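Uncharacterized protein (Bordetella bronchiseptica, PDB 4XG0) probably acts as a sugar-acid kinase of the DUF1537 family, phosphorylating acid sugars on their way into catabolic pathways. Local coordinates at residues Cys139-Pro143 and Ser239-Ala243; Val149-Leu154 and Ser177-Thr181; Arg159-Glu163 and Val174-His178. All coordinates share one frame; numbering follows the deposited sequence.

Overall arrangement
All three contacts lie in the sugar-binding N-terminal domain, on the same side of the chain's centre, and illustrate nesting of contacts within a loop. Contact 1 closes the large loop, joining the end of strand 135-139 to the start of helix 240-252; the Ser239 side chain has a nearest approach of about 4 Å to a bound citrate, probably from the crystallisation liquor, which may still mark a pocket. Contacts 2 and 3 fall inside that loop, with centres about 14 Å and 17 Å from that of contact 1. Pro140 of contact 1 packs on Ile179 and Val149 of contact 2. Contacts 2 and 3, centres about 8 Å apart, share Ser177 and His178 and both reach the small antiparallel sheet.

Contact 1 (Cys139-Pro143 and Ser239-Ala243); sequences CPAFP and SGGLA
Polar bonds converge on Ser239, whose OG donates to Pro140 O at 2.9 Å, approaching from above the carbonyl plane (62° out of it). The same OG accepts from Gly241 N over 3.3 Å in a nearly straight bond, the capping bond of Ser239 at the N-cap of helix 240-252. Its chi1 of 65° sets OG between the backbone N and the carbonyl carbon, where it can both cap the helix and reach the loop. A water donates to Cys139 O and Ala141 O, each at 2.7 Å, and accepts from Ser239 N, so three backbone groups are bridged through one molecule. This is a strand-turn-helix junction of a parallel alpha/beta domain: strands 135-139 and 234-238 are neighbours in the sheet, and the glycines open the helix that follows the second.

The Phe142 ring lies with one face over the helix start: Gly240 CA sits 4.0 Å from its centroid in a CH-pi contact, and Gly241 N stands above the ring centre. Gly241 CA also points a C-H at Ala141 O, 3.4 Å away. Apolar packing is looser, with Leu242 CD1 4.4 Å from Cys139 CB; beyond the pair, helix 217-230 covers Cys139 and Leu242 through Leu223 and Val220.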
ATOM      1  N   CYS A 139     -15.671  -4.459   4.861  1.00 19.39           N
ATOM      2  CA  CYS A 139     -15.124  -5.783   4.584  1.00 21.15           C
ATOM      3  C   CYS A 139     -14.210  -6.243   5.739  1.00 21.40           C
ATOM      4  O   CYS A 139     -13.003  -5.975   5.755  1.00 19.54           O
ATOM      5  CB  CYS A 139     -14.330  -5.759   3.292  1.00 17.46           C
ATOM      6  SG  CYS A 139     -13.504  -7.344   2.945  1.00 20.98           S
ATOM      7  N   PRO A 140     -14.773  -6.990   6.684  1.00 20.51           N
ATOM      8  CA  PRO A 140     -13.969  -7.317   7.869  1.00 20.90           C
ATOM      9  C   PRO A 140     -13.086  -8.566   7.691  1.00 17.30           C
ATOM     10  O   PRO A 140     -12.566  -9.132   8.667  1.00 18.58           O
ATOM     11  CB  PRO A 140     -15.031  -7.531   8.960  1.00 19.77           C
ATOM     12  CG  PRO A 140     -16.255  -6.861   8.445  1.00 18.86           C
ATOM     13  CD  PRO A 140     -16.203  -7.128   6.974  1.00 17.81           C
ATOM     14  N   ALA A 141     -12.954  -9.032   6.471  1.00 19.87           N
ATOM     15  CA  ALA A 141     -12.119 -10.224   6.209  1.00 19.56           C
ATOM     16  C   ALA A 141     -10.720 -10.108   6.767  1.00 19.21           C
ATOM     17  O   ALA A 141     -10.105  -9.028   6.747  1.00 17.66           O
ATOM     18  CB  ALA A 141     -12.020 -10.489   4.728  1.00 19.38           C
ATOM     19  N   PHE A 142     -10.181 -11.255   7.190  1.00 19.36           N
ATOM     20  CA  PHE A 142      -8.802 -11.319   7.662  1.00 17.65           C
ATOM     21  C   PHE A 142      -8.322 -12.686   7.243  1.00 20.72           C
ATOM     22  O   PHE A 142      -8.339 -13.636   8.017  1.00 23.38           O
ATOM     23  CB  PHE A 142      -8.763 -11.152   9.183  1.00 19.30           C
ATOM     24  CG  PHE A 142      -7.434 -10.690   9.721  1.00 18.78           C
ATOM     25  CD1 PHE A 142      -6.314 -10.692   8.924  1.00 19.08           C
ATOM     26  CD2 PHE A 142      -7.335 -10.260  11.023  1.00 24.55           C
ATOM     27  CE1 PHE A 142      -5.083 -10.233   9.419  1.00 21.35           C
ATOM     28  CE2 PHE A 142      -6.098  -9.798  11.518  1.00 24.73           C
ATOM     29  CZ  PHE A 142      -5.005  -9.795  10.721  1.00 22.55           C
ATOM     30  N   PRO A 143      -7.955 -12.817   5.974  1.00 19.04           N
ATOM     31  CA  PRO A 143      -7.767 -14.155   5.430  1.00 23.41           C
ATOM     32  C   PRO A 143      -6.688 -14.979   6.127  1.00 23.89           C
ATOM     33  O   PRO A 143      -6.831 -16.203   6.192  1.00 24.70           O
ATOM     34  CB  PRO A 143      -7.428 -13.887   3.969  1.00 26.37           C
ATOM     35  CG  PRO A 143      -8.099 -12.527   3.688  1.00 23.87           C
ATOM     36  CD  PRO A 143      -7.982 -11.774   4.941  1.00 17.95           C
ATOM     37  N   SER A 239     -11.130  -5.195   9.517  1.00 21.13           N
ATOM     38  CA  SER A 239     -10.364  -5.681  10.635  1.00 21.80           C
ATOM     39  C   SER A 239      -8.904  -5.487  10.323  1.00 19.06           C
ATOM     40  O   SER A 239      -8.507  -4.664   9.473  1.00 18.92           O
ATOM     41  CB  SER A 239     -10.636  -7.155  10.853  1.00 19.72           C
ATOM     42  OG  SER A 239     -10.171  -7.908   9.742  1.00 20.64           O
ATOM     43  N   GLY A 240      -8.084  -6.343  10.904  1.00 23.61           N
ATOM     44  CA  GLY A 240      -6.667  -6.288  10.575  1.00 20.69           C
ATOM     45  C   GLY A 240      -6.326  -6.654   9.143  1.00 18.84           C
ATOM     46  O   GLY A 240      -5.253  -6.313   8.654  1.00 23.76           O
ATOM     47  N   GLY A 241      -7.256  -7.279   8.434  1.00 21.99           N
ATOM     48  CA  GLY A 241      -6.960  -7.711   7.088  1.00 17.57           C
ATOM     49  C   GLY A 241      -6.743  -6.566   6.141  1.00 15.49           C
ATOM     50  O   GLY A 241      -5.955  -6.654   5.241  1.00 18.82           O
ATOM     51  N   LEU A 242      -7.451  -5.461   6.384  1.00 18.30           N
ATOM     52  CA  LEU A 242      -7.404  -4.309   5.494  1.00 16.99           C
ATOM     53  C   LEU A 242      -6.278  -3.327   5.846  1.00 18.90           C
ATOM     54  O   LEU A 242      -5.924  -2.458   5.048  1.00 18.61           O
ATOM     55  CB  LEU A 242      -8.718  -3.572   5.518  1.00 20.01           C
ATOM     56  CG  LEU A 242      -9.508  -3.785   4.233  1.00 19.21           C
ATOM     57  CD1 LEU A 242     -10.879  -3.189   4.383  1.00 23.96           C
ATOM     58  CD2 LEU A 242      -8.878  -3.232   2.998  1.00 19.56           C
ATOM     59  N   ALA A 243      -5.698  -3.484   7.025  1.00 19.14           N
ATOM     60  CA  ALA A 243      -4.736  -2.488   7.526  1.00 24.34           C
ATOM     61  C   ALA A 243      -3.502  -2.261   6.674  1.00 21.01           C
ATOM     62  O   ALA A 243      -3.258  -1.143   6.202  1.00 16.92           O
ATOM     63  CB  ALA A 243      -4.357  -2.796   8.973  1.00 20.60           C
TER
HETATM   64  O   HOH W   1     -10.602  -6.349   6.956  1.00 17.17           O

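Contact 2 (Val149-Leu154 and Ser177-Thr181); sequences VRQGVL and SHIPT
Gly152 O receives the backbone N-H of Ile179 at 2.8 Å, and around this bond Pro180 CD and the Ile179 side chain crowd the same oxygen, CD of the proline at 3.2 Å. The donor is tilted 32° from the carbonyl plane. A second backbone bond, Leu154 N to Ser177 O at 2.9 Å, completes a single bridge between Val153 and His178, and Val153 CA adds a C-H contact to Ser177 O. Gly152 belongs to the type I' turn that reverses the chain between strands 147-150 and 153-156, a beta hairpin; its positive phi suits glycine, and Pro180 packs closely on it.

The His178 ring turns its edge to the hairpin. With CG anti to the backbone N (chi1 -171°), CD2 comes within 3.5 Å of Val153 CG2, while NE2 gives a weak, bent bond to Gln151 O and also bonds Gln187. Elsewhere on the rim ND1 shares a 2.8 Å bond with Thr181 OG1, while Pro180 CD covers one face; bonds at both ring nitrogens thus help fix its rotation. Ile179 CD1 packs at 4.2 Å against Val149 CG2, the two side chains crossing at about a right angle. The hairpin thereby joins the start of helix 179-183, with strand 209-212 of the parallel sheet touching Val149, Ile179 and Pro180 through Val211.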
ATOM      1  N   VAL A 149     -15.268 -12.962   3.657  1.00 19.98           N
ATOM      2  CA  VAL A 149     -16.612 -12.457   3.405  1.00 23.18           C
ATOM      3  C   VAL A 149     -17.074 -13.073   2.091  1.00 22.55           C
ATOM      4  O   VAL A 149     -16.452 -12.866   1.015  1.00 20.78           O
ATOM      5  CB  VAL A 149     -16.657 -10.914   3.354  1.00 18.28           C
ATOM      6  CG1 VAL A 149     -18.035 -10.437   2.916  1.00 24.19           C
ATOM      7  CG2 VAL A 149     -16.289 -10.321   4.734  1.00 21.15           C
ATOM      8  N   ARG A 150     -18.141 -13.864   2.192  1.00 21.06           N
ATOM      9  CA  ARG A 150     -18.664 -14.679   1.092  1.00 22.39           C
ATOM     10  C   ARG A 150     -20.134 -14.373   0.827  1.00 23.47           C
ATOM     11  O   ARG A 150     -20.984 -14.678   1.656  1.00 24.39           O
ATOM     12  CB  ARG A 150     -18.533 -16.158   1.434  1.00 26.25           C
ATOM     13  CG  ARG A 150     -17.104 -16.559   1.741  1.00 26.86           C
ATOM     14  CD  ARG A 150     -16.964 -18.075   1.813  1.00 27.80           C
ATOM     15  NE  ARG A 150     -15.727 -18.429   2.491  1.00 24.58           N
ATOM     16  CZ  ARG A 150     -15.239 -19.665   2.597  1.00 28.08           C
ATOM     17  NH1 ARG A 150     -14.087 -19.847   3.237  1.00 34.63           N
ATOM     18  NH2 ARG A 150     -15.894 -20.708   2.090  1.00 28.80           N
ATOM     19  N   GLN A 151     -20.416 -13.797  -0.342  1.00 26.77           N
ATOM     20  CA  GLN A 151     -21.748 -13.292  -0.662  1.00 25.32           C
ATOM     21  C   GLN A 151     -22.286 -12.472   0.533  1.00 28.81           C
ATOM     22  O   GLN A 151     -23.482 -12.565   0.908  1.00 27.48           O
ATOM     23  CB  GLN A 151     -22.686 -14.447  -1.057  1.00 27.03           C
ATOM     24  CG  GLN A 151     -22.156 -15.198  -2.287  1.00 29.33           C
ATOM     25  CD  GLN A 151     -23.187 -16.062  -2.970  1.00 38.04           C
ATOM     26  OE1 GLN A 151     -23.689 -17.020  -2.398  1.00 38.72           O
ATOM     27  NE2 GLN A 151     -23.492 -15.731  -4.204  1.00 46.56           N
ATOM     28  N   GLY A 152     -21.379 -11.685   1.099  1.00 27.90           N
ATOM     29  CA  GLY A 152     -21.679 -10.757   2.177  1.00 22.90           C
ATOM     30  C   GLY A 152     -21.674 -11.362   3.566  1.00 22.73           C
ATOM     31  O   GLY A 152     -21.868 -10.626   4.547  1.00 22.63           O
ATOM     32  N   VAL A 153     -21.440 -12.673   3.665  1.00 22.96           N
ATOM     33  CA  VAL A 153     -21.471 -13.384   4.937  1.00 23.26           C
ATOM     34  C   VAL A 153     -20.087 -13.502   5.547  1.00 22.02           C
ATOM     35  O   VAL A 153     -19.157 -13.884   4.869  1.00 22.32           O
ATOM     36  CB  VAL A 153     -22.027 -14.817   4.759  1.00 24.66           C
ATOM     37  CG1 VAL A 153     -22.012 -15.555   6.076  1.00 26.40           C
ATOM     38  CG2 VAL A 153     -23.442 -14.790   4.198  1.00 26.14           C
ATOM     39  N   LEU A 154     -19.952 -13.157   6.818  1.00 21.86           N
ATOM     40  CA  LEU A 154     -18.653 -13.304   7.485  1.00 23.71           C
ATOM     41  C   LEU A 154     -18.470 -14.785   7.825  1.00 30.13           C
ATOM     42  O   LEU A 154     -19.221 -15.355   8.621  1.00 27.61           O
ATOM     43  CB  LEU A 154     -18.591 -12.419   8.732  1.00 24.63           C
ATOM     44  CG  LEU A 154     -17.193 -12.078   9.302  1.00 21.84           C
ATOM     45  CD1 LEU A 154     -16.513 -13.336   9.870  1.00 26.15           C
ATOM     46  CD2 LEU A 154     -16.311 -11.420   8.226  1.00 20.51           C
ATOM     47  N   SER A 177     -24.871 -13.085  10.541  1.00 28.77           N
ATOM     48  CA  SER A 177     -23.597 -13.304   9.837  1.00 26.89           C
ATOM     49  C   SER A 177     -23.601 -12.590   8.490  1.00 25.92           C
ATOM     50  O   SER A 177     -22.566 -12.344   7.916  1.00 26.26           O
ATOM     51  CB  SER A 177     -23.436 -14.804   9.534  1.00 35.97           C
ATOM     52  OG  SER A 177     -23.493 -15.617  10.697  1.00 44.35           O
ATOM     53  N   HIS A 178     -24.801 -12.307   7.970  1.00 27.11           N
ATOM     54  CA  HIS A 178     -24.925 -11.739   6.637  1.00 26.72           C
ATOM     55  C   HIS A 178     -24.846 -10.237   6.774  1.00 26.32           C
ATOM     56  O   HIS A 178     -25.807  -9.589   7.236  1.00 27.68           O
ATOM     57  CB  HIS A 178     -26.268 -12.177   5.995  1.00 28.52           C
ATOM     58  CG  HIS A 178     -26.368 -11.814   4.546  1.00 29.45           C
ATOM     59  ND1 HIS A 178     -27.312 -10.944   4.061  1.00 31.13           N
ATOM     60  CD2 HIS A 178     -25.583 -12.150   3.495  1.00 36.58           C
ATOM     61  CE1 HIS A 178     -27.143 -10.797   2.754  1.00 35.31           C
ATOM     62  NE2 HIS A 178     -26.093 -11.514   2.390  1.00 35.36           N
ATOM     63  N   ILE A 179     -23.678  -9.669   6.440  1.00 24.68           N
ATOM     64  CA  ILE A 179     -23.405  -8.300   6.851  1.00 26.14           C
ATOM     65  C   ILE A 179     -24.396  -7.331   6.196  1.00 25.65           C
ATOM     66  O   ILE A 179     -24.854  -6.393   6.841  1.00 26.57           O
ATOM     67  CB  ILE A 179     -21.929  -7.901   6.607  1.00 22.49           C
ATOM     68  CG1 ILE A 179     -21.014  -8.941   7.259  1.00 21.60           C
ATOM     69  CG2 ILE A 179     -21.697  -6.515   7.168  1.00 22.42           C
ATOM     70  CD1 ILE A 179     -19.542  -8.833   6.872  1.00 27.76           C
ATOM     71  N   PRO A 180     -24.788  -7.588   4.934  1.00 26.10           N
ATOM     72  CA  PRO A 180     -25.766  -6.702   4.278  1.00 27.72           C
ATOM     73  C   PRO A 180     -27.117  -6.651   5.010  1.00 29.75           C
ATOM     74  O   PRO A 180     -27.771  -5.614   5.042  1.00 31.17           O
ATOM     75  CB  PRO A 180     -25.885  -7.292   2.873  1.00 29.62           C
ATOM     76  CG  PRO A 180     -24.590  -8.033   2.658  1.00 31.93           C
ATOM     77  CD  PRO A 180     -24.213  -8.571   3.998  1.00 25.94           C
ATOM     78  N   THR A 181     -27.529  -7.766   5.597  1.00 30.13           N
ATOM     79  CA  THR A 181     -28.727  -7.795   6.419  1.00 32.15           C
ATOM     80  C   THR A 181     -28.484  -7.033   7.733  1.00 32.24           C
ATOM     81  O   THR A 181     -29.291  -6.198   8.139  1.00 34.03           O
ATOM     82  CB  THR A 181     -29.124  -9.237   6.691  1.00 32.65           C
ATOM     83  OG1 THR A 181     -29.462  -9.861   5.458  1.00 32.98           O
ATOM     84  CG2 THR A 181     -30.329  -9.311   7.622  1.00 34.93           C
TER

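Contact 3 (Arg159-Glu163 and Val174-His178); sequences RPVTE and VTESH
This is a partly buried contact of mixed character at the edge of the small antiparallel sheet, where the short 3-10 turn after strand 159-160 meets the loop leading to helix 179-183, as Thr162 and Val161 come against Val174 and Ser177. The polar part is a hydrogen bond from Thr162 N to Ser177 OG at 2.9 Å, although the modelled position of that OG is less sure.

Thr162 turns its methyl toward the loop backbone: CG2 lies 3.5 Å from Glu176 N, packed alongside the loop's peptide chain. Val161 supplies the apolar part through one branch. Its CG1 stands between the backbone N and the carbonyl carbon (chi1 61°), which brings it 4.0 Å from Val174 CG1 and 3.8 Å from Ser177 CB. Pro160 CB adds a flank to the serine, 4.1 Å from Ser177 CB.

Within the loop, Glu176 OE2 accepts from His178 N at 2.9 Å on its anti side, tying the chain down just ahead of the helix. Val161 also packs on Val156 of strand 153-156 and on Leu115, while Glu176 touches Thr181 and Leu182 of helix 179-183.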
ATOM      1  N   ARG A 159     -17.397 -22.081   7.877  1.00 29.78           N
ATOM      2  CA  ARG A 159     -18.760 -21.841   8.428  1.00 33.82           C
ATOM      3  C   ARG A 159     -19.063 -20.351   8.633  1.00 32.02           C
ATOM      4  O   ARG A 159     -18.186 -19.581   8.972  1.00 27.15           O
ATOM      5  CB  ARG A 159     -18.950 -22.523   9.785  1.00 42.57           C
ATOM      6  CG  ARG A 159     -18.305 -23.878   9.936  1.00 50.00           C
ATOM      7  CD  ARG A 159     -18.731 -24.533  11.249  1.00 53.50           C
ATOM      8  NE  ARG A 159     -18.153 -23.868  12.419  1.00 55.10           N
ATOM      9  CZ  ARG A 159     -17.188 -24.373  13.188  1.00 64.26           C
ATOM     10  NH1 ARG A 159     -16.728 -23.680  14.228  1.00 65.10           N
ATOM     11  NH2 ARG A 159     -16.673 -25.572  12.939  1.00 66.96           N
ATOM     12  N   PRO A 160     -20.322 -19.937   8.453  1.00 28.88           N
ATOM     13  CA  PRO A 160     -20.749 -18.586   8.851  1.00 27.80           C
ATOM     14  C   PRO A 160     -20.477 -18.335  10.322  1.00 28.09           C
ATOM     15  O   PRO A 160     -20.595 -19.278  11.093  1.00 29.80           O
ATOM     16  CB  PRO A 160     -22.275 -18.649   8.640  1.00 29.13           C
ATOM     17  CG  PRO A 160     -22.438 -19.616   7.532  1.00 29.92           C
ATOM     18  CD  PRO A 160     -21.399 -20.683   7.788  1.00 30.43           C
ATOM     19  N   VAL A 161     -20.170 -17.100  10.711  1.00 27.68           N
ATOM     20  CA  VAL A 161     -19.705 -16.831  12.055  1.00 27.48           C
ATOM     21  C   VAL A 161     -20.786 -17.243  13.077  1.00 29.77           C
ATOM     22  O   VAL A 161     -20.445 -17.756  14.131  1.00 35.37           O
ATOM     23  CB  VAL A 161     -19.289 -15.367  12.218  1.00 26.49           C
ATOM     24  CG1 VAL A 161     -20.478 -14.436  11.954  1.00 29.60           C
ATOM     25  CG2 VAL A 161     -18.686 -15.129  13.583  1.00 29.25           C
ATOM     26  N   THR A 162     -22.072 -17.075  12.735  1.00 32.50           N
ATOM     27  CA  THR A 162     -23.168 -17.476  13.627  1.00 35.05           C
ATOM     28  C   THR A 162     -23.236 -18.988  13.910  1.00 41.45           C
ATOM     29  O   THR A 162     -24.028 -19.412  14.745  1.00 41.34           O
ATOM     30  CB  THR A 162     -24.586 -17.005  13.106  1.00 33.08           C
ATOM     31  OG1 THR A 162     -24.722 -17.275  11.707  1.00 38.95           O
ATOM     32  CG2 THR A 162     -24.792 -15.518  13.355  1.00 41.50           C
ATOM     33  N   GLU A 163     -22.431 -19.801  13.222  1.00 38.96           N
ATOM     34  CA  GLU A 163     -22.313 -21.229  13.560  1.00 41.55           C
ATOM     35  C   GLU A 163     -21.119 -21.532  14.486  1.00 47.08           C
ATOM     36  O   GLU A 163     -20.832 -22.692  14.776  1.00 49.04           O
ATOM     37  CB  GLU A 163     -22.195 -22.093  12.302  1.00 35.90           C
ATOM     38  CG  GLU A 163     -23.462 -22.149  11.455  1.00 41.12           C
ATOM     39  CD  GLU A 163     -23.283 -22.987  10.208  1.00 48.00           C
ATOM     40  OE1 GLU A 163     -22.332 -23.795  10.171  1.00 49.52           O
ATOM     41  OE2 GLU A 163     -24.088 -22.839   9.260  1.00 47.70           O
ATOM     42  N   VAL A 174     -22.776 -12.725  18.664  1.00 36.92           N
ATOM     43  CA  VAL A 174     -23.054 -12.349  17.274  1.00 35.83           C
ATOM     44  C   VAL A 174     -24.288 -13.103  16.781  1.00 43.85           C
ATOM     45  O   VAL A 174     -24.332 -14.325  16.857  1.00 46.58           O
ATOM     46  CB  VAL A 174     -21.876 -12.709  16.384  1.00 31.03           C
ATOM     47  CG1 VAL A 174     -22.157 -12.392  14.927  1.00 32.48           C
ATOM     48  CG2 VAL A 174     -20.631 -11.967  16.855  1.00 33.68           C
ATOM     49  N   THR A 175     -25.272 -12.378  16.260  1.00 43.72           N
ATOM     50  CA  THR A 175     -26.550 -12.980  15.915  1.00 46.67           C
ATOM     51  C   THR A 175     -26.985 -12.789  14.461  1.00 45.41           C
ATOM     52  O   THR A 175     -28.126 -13.102  14.106  1.00 50.52           O
ATOM     53  CB  THR A 175     -27.663 -12.427  16.828  1.00 52.02           C
ATOM     54  OG1 THR A 175     -27.689 -10.998  16.731  1.00 55.01           O
ATOM     55  CG2 THR A 175     -27.401 -12.829  18.270  1.00 46.96           C
ATOM     56  N   GLU A 176     -26.095 -12.286  13.616  1.00 32.52           N
ATOM     57  CA  GLU A 176     -26.392 -12.185  12.201  1.00 31.66           C
ATOM     58  C   GLU A 176     -25.076 -12.115  11.433  1.00 29.23           C
ATOM     59  O   GLU A 176     -24.272 -11.200  11.663  1.00 29.60           O
ATOM     60  CB  GLU A 176     -27.224 -10.937  11.935  1.00 34.10           C
ATOM     61  CG  GLU A 176     -27.487 -10.694  10.474  1.00 31.67           C
ATOM     62  CD  GLU A 176     -28.121 -11.878   9.836  1.00 33.25           C
ATOM     63  OE1 GLU A 176     -29.190 -12.315  10.344  1.00 34.78           O
ATOM     64  OE2 GLU A 176     -27.553 -12.389   8.871  1.00 31.29           O
ATOM     65  N   SER A 177     -24.871 -13.085  10.541  1.00 28.77           N
ATOM     66  CA  SER A 177     -23.597 -13.304   9.837  1.00 26.89           C
ATOM     67  C   SER A 177     -23.601 -12.590   8.490  1.00 25.92           C
ATOM     68  O   SER A 177     -22.566 -12.344   7.916  1.00 26.26           O
ATOM     69  CB  SER A 177     -23.436 -14.804   9.534  1.00 35.97           C
ATOM     70  OG  SER A 177     -23.493 -15.617  10.697  1.00 44.35           O
ATOM     71  N   HIS A 178     -24.801 -12.307   7.970  1.00 27.11           N
ATOM     72  CA  HIS A 178     -24.925 -11.739   6.637  1.00 26.72           C
ATOM     73  C   HIS A 178     -24.846 -10.237   6.774  1.00 26.32           C
ATOM     74  O   HIS A 178     -25.807  -9.589   7.236  1.00 27.68           O
ATOM     75  CB  HIS A 178     -26.268 -12.177   5.995  1.00 28.52           C
ATOM     76  CG  HIS A 178     -26.368 -11.814   4.546  1.00 29.45           C
ATOM     77  ND1 HIS A 178     -27.312 -10.944   4.061  1.00 31.13           N
ATOM     78  CD2 HIS A 178     -25.583 -12.150   3.495  1.00 36.58           C
ATOM     79  CE1 HIS A 178     -27.143 -10.797   2.754  1.00 35.31           C
ATOM     80  NE2 HIS A 178     -26.093 -11.514   2.390  1.00 35.36           N
TER